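Local atomic coordinates of cell wall surface anchor family protein (Streptococcus agalactiae serogroup V, PDB entry 3TW0), a protein that serves as the adhesive tip pilin (GBS104) of group B streptococcal pili, probably using its magnesium-binding von Willebrand factor A domain in attachment to the host. Residues A[320-325]-A[343-348]; A[180-185]-A[212-217]. The protein carries 2 engineered substitutions. All blocks are in the same frame, centred on the assembly; numbering follows the deposited sequence.

Contact 1. Residues A[320-325]-A[343-348]; sequences IFTVGI and QSISSK
T322 and S346 meet hydroxyl to hydroxyl, OG1 of T322 lying 2.6 Å from OG of S346. The T322 side chain leaves its strand toward the 343-348 turn, and with chi1 at -45° the hydroxyl lies beside the backbone N, where it faces S346. OG of S346 also bonds M342 O, back in the last turn of helix 335-344. A water continues the chain of polar groups, 2.8 Å from T322 OG1, and donates to I345 O. That same carbonyl has the methyl CG2 of I320 against it, 3.4 Å from I345 O.

One step along, S347 grips the backbone of I320 twice. Its amide donates to I320 O at 2.8 Å. Its side chain curls back beside its own N (chi1 -71°), and OG accepts from I320 N at a modelled separation that is unusually short.

This beta-alpha-beta unit, 319-324, 335-344 and 352-354, lies at one side of the parallel sheet of the von Willebrand factor A-type fold. S347 thus takes both backbone groups of I320, whereas two residues on the backbone of T322 bonds N351 and C353, leaving its hydroxyl to S346 and the water in a buried junction.

Contact 2. Residues A[180-185]-A[212-217]; sequences YAINFN and EDFIIN
Backbone bonds tie A181 and N183 to the 212-217 segment. I215 N donates to A181 O at 2.8 Å, and N183 N donates to D213 O, also at 2.8 Å. The two bonds flank I182 and F214 and make a single beta bridge between two loops. A181 O takes a second, weaker approach from the CA of F214 at 3.2 Å. Just after the bridge, N183 is the centre of an inverse gamma turn in which F184 N bonds I182 O.

Two waters extend the polar seam. One accepts from A181 N and donates to I215 O; the other donates to the carbonyls of E212 and F214 and takes a weak bond from N183 ND2.

Side-chain packing surrounds the paired residues. I216 lays its CD1 methyl over one face of the Y180 ring, a CH-pi contact 3.7 Å from the centroid and 21° off the normal. I182 CG1 comes obliquely to F214 CE1 at 3.7 Å, and A181 CB lies 4.1 Å from I215 CD1.

Polar atoms also meet carbon here. The F214 ring turns an edge to Y180 O, with CD1 3.5 Å away. N183 holds its amide beside its own carbonyl carbon (chi1 -159°), which sets OD1 3.6 Å from I215 CD1, the two side chains crossing at about a right angle.

D213 forms a salt bridge with K202. Beyond the end of strand 165-172, the paired loops lie against helices 145-159, 192-201 and 302-312, with Y180 OH also tied to D220 of helix 220-223.

How the contacts relate
Both contacts are largely buried, yet they sit in different parts of the fold. Contact 1 lies within a beta-alpha-beta unit and joins a strand of the parallel sheet to the turn after its own helix; contact 2 pairs two loops that precede and follow helix 192-201 in the chain, and its N183 is exposed. Their centres are 24 Å apart and they do not touch, but helix 302-312 packs against both, meeting I320 and I345 in one, I182 and F214 in the other. Hydroxyls, backbone groups and a water carry the polar side of 320-325/343-348, with the I320 side chain packing against it, whereas 180-185/212-217 combines a backbone bridge with aromatic and aliphatic side chains.

Contact 1. Residues A[320-325]-A[343-348]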
loop_
_atom_site.group_PDB
_atom_site.type_symbol
_atom_site.label_atom_id
_atom_site.label_comp_id
_atom_site.label_asym_id
_atom_site.label_seq_id
_atom_site.Cartn_x
_atom_site.Cartn_y
_atom_site.Cartn_z
ATOM N N ILE A 320 1.958 -13.950 11.834
ATOM C CA ILE A 320 1.546 -12.617 11.432
ATOM C C ILE A 320 0.172 -12.332 12.005
ATOM O O ILE A 320 -0.806 -13.040 11.695
ATOM C CB ILE A 320 1.598 -12.382 9.896
ATOM C CG1 ILE A 320 2.984 -12.761 9.306
ATOM C CG2 ILE A 320 1.261 -10.906 9.588
ATOM C CD1 ILE A 320 3.057 -14.159 8.681
ATOM N N PHE A 321 0.120 -11.314 12.869
ATOM C CA PHE A 321 -1.123 -10.877 13.474
ATOM C C PHE A 321 -1.522 -9.524 12.899
ATOM O O PHE A 321 -0.689 -8.613 12.836
ATOM C CB PHE A 321 -0.992 -10.752 15.008
ATOM C CG PHE A 321 -0.591 -12.024 15.712
ATOM C CD1 PHE A 321 -0.508 -13.238 15.042
ATOM C CD2 PHE A 321 -0.304 -12.003 17.073
ATOM C CE1 PHE A 321 -0.139 -14.425 15.716
ATOM C CE2 PHE A 321 0.058 -13.178 17.750
ATOM C CZ PHE A 321 0.133 -14.395 17.063
ATOM N N THR A 322 -2.792 -9.392 12.509
ATOM C CA THR A 322 -3.305 -8.149 11.971
ATOM C C THR A 322 -4.404 -7.540 12.871
ATOM O O THR A 322 -5.380 -8.216 13.236
ATOM C CB THR A 322 -3.827 -8.332 10.539
ATOM O OG1 THR A 322 -2.892 -9.097 9.796
ATOM C CG2 THR A 322 -3.972 -6.993 9.819
ATOM N N VAL A 323 -4.253 -6.267 13.195
ATOM C CA VAL A 323 -5.214 -5.555 14.035
ATOM C C VAL A 323 -5.919 -4.465 13.243
ATOM O O VAL A 323 -5.288 -3.521 12.760
ATOM C CB VAL A 323 -4.567 -5.036 15.328
ATOM C CG1 VAL A 323 -5.429 -3.953 16.014
ATOM C CG2 VAL A 323 -4.360 -6.209 16.263
ATOM N N GLY A 324 -7.230 -4.635 13.097
ATOM C CA GLY A 324 -8.069 -3.724 12.327
ATOM C C GLY A 324 -8.550 -2.507 13.082
ATOM O O GLY A 324 -9.107 -2.600 14.169
ATOM N N ILE A 325 -8.352 -1.342 12.509
ATOM C CA ILE A 325 -8.776 -0.134 13.201
ATOM C C ILE A 325 -9.835 0.632 12.422
ATOM O O ILE A 325 -9.595 1.046 11.292
ATOM C CB ILE A 325 -7.572 0.777 13.524
ATOM C CG1 ILE A 325 -6.571 0.019 14.412
ATOM C CG2 ILE A 325 -8.050 2.102 14.173
ATOM C CD1 ILE A 325 -6.060 0.803 15.538
ATOM N N GLN A 343 -7.482 -10.720 6.968
ATOM C CA GLN A 343 -7.446 -12.148 7.321
ATOM C C GLN A 343 -6.536 -12.861 6.356
ATOM O O GLN A 343 -5.738 -13.695 6.780
ATOM C CB GLN A 343 -8.860 -12.761 7.252
ATOM C CG GLN A 343 -9.740 -12.415 8.443
ATOM C CD GLN A 343 -11.236 -12.679 8.206
ATOM O OE1 GLN A 343 -11.711 -12.768 7.069
ATOM N NE2 GLN A 343 -11.981 -12.787 9.300
ATOM N N SER A 344 -6.640 -12.501 5.070
ATOM C CA SER A 344 -5.799 -13.076 3.994
ATOM C C SER A 344 -4.291 -12.918 4.225
ATOM O O SER A 344 -3.513 -13.766 3.777
ATOM C CB SER A 344 -6.172 -12.517 2.610
ATOM O OG SER A 344 -5.478 -11.289 2.337
ATOM N N ILE A 345 -3.889 -11.845 4.922
ATOM C CA ILE A 345 -2.465 -11.574 5.191
ATOM C C ILE A 345 -2.092 -11.697 6.683
ATOM O O ILE A 345 -1.218 -10.971 7.198
ATOM C CB ILE A 345 -2.023 -10.216 4.593
ATOM C CG1 ILE A 345 -2.704 -9.032 5.304
ATOM C CG2 ILE A 345 -2.253 -10.247 3.031
ATOM C CD1 ILE A 345 -2.057 -7.603 4.993
ATOM N N SER A 346 -2.792 -12.598 7.370
ATOM C CA SER A 346 -2.490 -12.992 8.739
ATOM C C SER A 346 -2.205 -14.486 8.722
ATOM O O SER A 346 -2.600 -15.179 7.775
ATOM C CB SER A 346 -3.686 -12.715 9.644
ATOM O OG SER A 346 -4.079 -11.354 9.590
ATOM N N SER A 347 -1.509 -14.969 9.746
ATOM C CA SER A 347 -1.193 -16.391 9.884
ATOM C C SER A 347 -2.416 -17.292 9.741
ATOM O O SER A 347 -2.390 -18.242 8.978
ATOM C CB SER A 347 -0.503 -16.659 11.223
ATOM O OG SER A 347 0.796 -16.125 11.215
ATOM N N LYS A 348 -3.472 -17.006 10.484
ATOM C CA LYS A 348 -4.754 -17.686 10.267
ATOM C C LYS A 348 -5.921 -16.753 10.533
ATOM O O LYS A 348 -5.723 -15.618 11.014
ATOM C CB LYS A 348 -4.891 -18.978 11.099
ATOM C CG LYS A 348 -4.158 -19.001 12.443
ATOM C CD LYS A 348 -2.919 -19.910 12.371
ATOM C CE LYS A 348 -1.902 -19.655 13.506
ATOM N NZ LYS A 348 -2.516 -19.354 14.876
HETATM O O HOH W 1 -0.729 -8.424 8.149
#

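Contact 2. Residues A[180-185]-A[212-217]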
loop_
_atom_site.group_PDB
_atom_site.type_symbol
_atom_site.label_atom_id
_atom_site.label_comp_id
_atom_site.label_asym_id
_atom_site.label_seq_id
_atom_site.Cartn_x
_atom_site.Cartn_y
_atom_site.Cartn_z
ATOM N N TYR A 180 2.835 -3.671 -5.937
ATOM C CA TYR A 180 3.718 -4.000 -7.071
ATOM C C TYR A 180 3.011 -4.771 -8.201
ATOM O O TYR A 180 2.122 -5.588 -7.934
ATOM C CB TYR A 180 5.010 -4.695 -6.592
ATOM C CG TYR A 180 5.965 -3.768 -5.860
ATOM C CD1 TYR A 180 6.565 -2.697 -6.531
ATOM C CD2 TYR A 180 6.279 -3.961 -4.516
ATOM C CE1 TYR A 180 7.440 -1.810 -5.873
ATOM C CE2 TYR A 180 7.166 -3.088 -3.846
ATOM C CZ TYR A 180 7.744 -2.018 -4.544
ATOM O OH TYR A 180 8.618 -1.149 -3.909
ATOM N N ALA A 181 3.400 -4.503 -9.461
ATOM C CA ALA A 181 2.883 -5.207 -10.625
ATOM C C ALA A 181 3.327 -6.668 -10.721
ATOM O O ALA A 181 4.523 -6.971 -10.558
ATOM C CB ALA A 181 3.314 -4.510 -11.916
ATOM N N ILE A 182 2.377 -7.537 -11.111
ATOM C CA ILE A 182 2.664 -8.920 -11.497
ATOM C C ILE A 182 3.267 -8.895 -12.908
ATOM O O ILE A 182 2.737 -8.230 -13.808
ATOM C CB ILE A 182 1.395 -9.777 -11.439
ATOM C CG1 ILE A 182 0.921 -9.900 -9.989
ATOM C CG2 ILE A 182 1.650 -11.176 -12.049
ATOM C CD1 ILE A 182 -0.541 -10.437 -9.794
ATOM N N ASN A 183 4.406 -9.564 -13.094
ATOM C CA ASN A 183 5.134 -9.465 -14.375
ATOM C C ASN A 183 4.591 -10.325 -15.506
ATOM O O ASN A 183 5.287 -11.202 -16.003
ATOM C CB ASN A 183 6.643 -9.738 -14.182
ATOM C CG ASN A 183 7.509 -9.173 -15.316
ATOM O OD1 ASN A 183 7.053 -8.380 -16.157
ATOM N ND2 ASN A 183 8.772 -9.571 -15.328
ATOM N N PHE A 184 3.371 -10.045 -15.939
ATOM C CA PHE A 184 2.824 -10.656 -17.138
ATOM C C PHE A 184 3.641 -10.339 -18.413
ATOM O O PHE A 184 4.265 -9.249 -18.552
ATOM C CB PHE A 184 1.376 -10.217 -17.352
ATOM C CG PHE A 184 0.418 -10.716 -16.308
ATOM C CD1 PHE A 184 -0.052 -12.029 -16.336
ATOM C CD2 PHE A 184 -0.029 -9.862 -15.296
ATOM C CE1 PHE A 184 -0.962 -12.503 -15.362
ATOM C CE2 PHE A 184 -0.938 -10.313 -14.341
ATOM C CZ PHE A 184 -1.400 -11.658 -14.372
ATOM N N ASN A 185 3.635 -11.279 -19.350
ATOM C CA ASN A 185 4.416 -11.122 -20.557
ATOM C C ASN A 185 3.481 -10.923 -21.753
ATOM O O ASN A 185 2.787 -11.853 -22.168
ATOM C CB ASN A 185 5.359 -12.314 -20.746
ATOM C CG ASN A 185 6.265 -12.150 -21.961
ATOM O OD1 ASN A 185 5.997 -11.333 -22.853
ATOM N ND2 ASN A 185 7.330 -12.945 -22.014
ATOM N N GLU A 212 10.213 -12.761 -7.648
ATOM C CA GLU A 212 10.851 -12.713 -8.967
ATOM C C GLU A 212 9.854 -12.488 -10.133
ATOM O O GLU A 212 10.261 -12.105 -11.228
ATOM C CB GLU A 212 11.674 -13.980 -9.211
ATOM C CG GLU A 212 10.785 -15.214 -9.325
ATOM C CD GLU A 212 11.568 -16.481 -9.539
ATOM O OE1 GLU A 212 12.530 -16.697 -8.798
ATOM O OE2 GLU A 212 11.227 -17.258 -10.443
ATOM N N ASP A 213 8.564 -12.757 -9.895
ATOM C CA ASP A 213 7.546 -12.552 -10.910
ATOM C C ASP A 213 6.718 -11.305 -10.628
ATOM O O ASP A 213 5.640 -11.141 -11.206
ATOM C CB ASP A 213 6.619 -13.765 -11.019
ATOM C CG ASP A 213 7.338 -14.994 -11.519
ATOM O OD1 ASP A 213 7.981 -14.925 -12.595
ATOM O OD2 ASP A 213 7.272 -16.023 -10.826
ATOM N N PHE A 214 7.209 -10.460 -9.723
ATOM C CA PHE A 214 6.735 -9.070 -9.601
ATOM C C PHE A 214 7.785 -8.130 -10.227
ATOM O O PHE A 214 8.987 -8.454 -10.289
ATOM C CB PHE A 214 6.499 -8.665 -8.137
ATOM C CG PHE A 214 5.211 -9.207 -7.528
ATOM C CD1 PHE A 214 4.039 -8.433 -7.509
ATOM C CD2 PHE A 214 5.185 -10.474 -6.939
ATOM C CE1 PHE A 214 2.837 -8.910 -6.926
ATOM C CE2 PHE A 214 4.011 -10.978 -6.347
ATOM C CZ PHE A 214 2.821 -10.203 -6.341
ATOM N N ILE A 215 7.314 -6.982 -10.723
ATOM C CA ILE A 215 8.193 -5.929 -11.244
ATOM C C ILE A 215 8.638 -5.087 -10.086
ATOM O O ILE A 215 7.890 -4.291 -9.541
ATOM C CB ILE A 215 7.494 -5.051 -12.321
ATOM C CG1 ILE A 215 6.867 -5.968 -13.393
ATOM C CG2 ILE A 215 8.498 -4.067 -12.963
ATOM C CD1 ILE A 215 6.306 -5.227 -14.637
ATOM N N ILE A 216 9.884 -5.270 -9.714
ATOM C CA ILE A 216 10.422 -4.676 -8.510
ATOM C C ILE A 216 11.659 -3.843 -8.817
ATOM O O ILE A 216 12.044 -2.988 -8.021
ATOM C CB ILE A 216 10.833 -5.810 -7.520
ATOM C CG1 ILE A 216 9.592 -6.625 -7.114
ATOM C CG2 ILE A 216 11.571 -5.274 -6.331
ATOM C CD1 ILE A 216 8.684 -5.956 -6.244
ATOM N N ASN A 217 12.299 -4.140 -9.940
ATOM C CA ASN A 217 13.597 -3.544 -10.305
ATOM C C ASN A 217 13.396 -2.195 -11.028
ATOM O O ASN A 217 13.567 -2.092 -12.239
ATOM C CB ASN A 217 14.417 -4.529 -11.155
ATOM C CG ASN A 217 15.905 -4.136 -11.271
ATOM O OD1 ASN A 217 16.510 -3.598 -10.317
ATOM N ND2 ASN A 217 16.501 -4.410 -12.431
HETATM O O HOH W 2 5.655 -2.920 -9.743
HETATM O O HOH W 3 9.542 -9.643 -12.558
#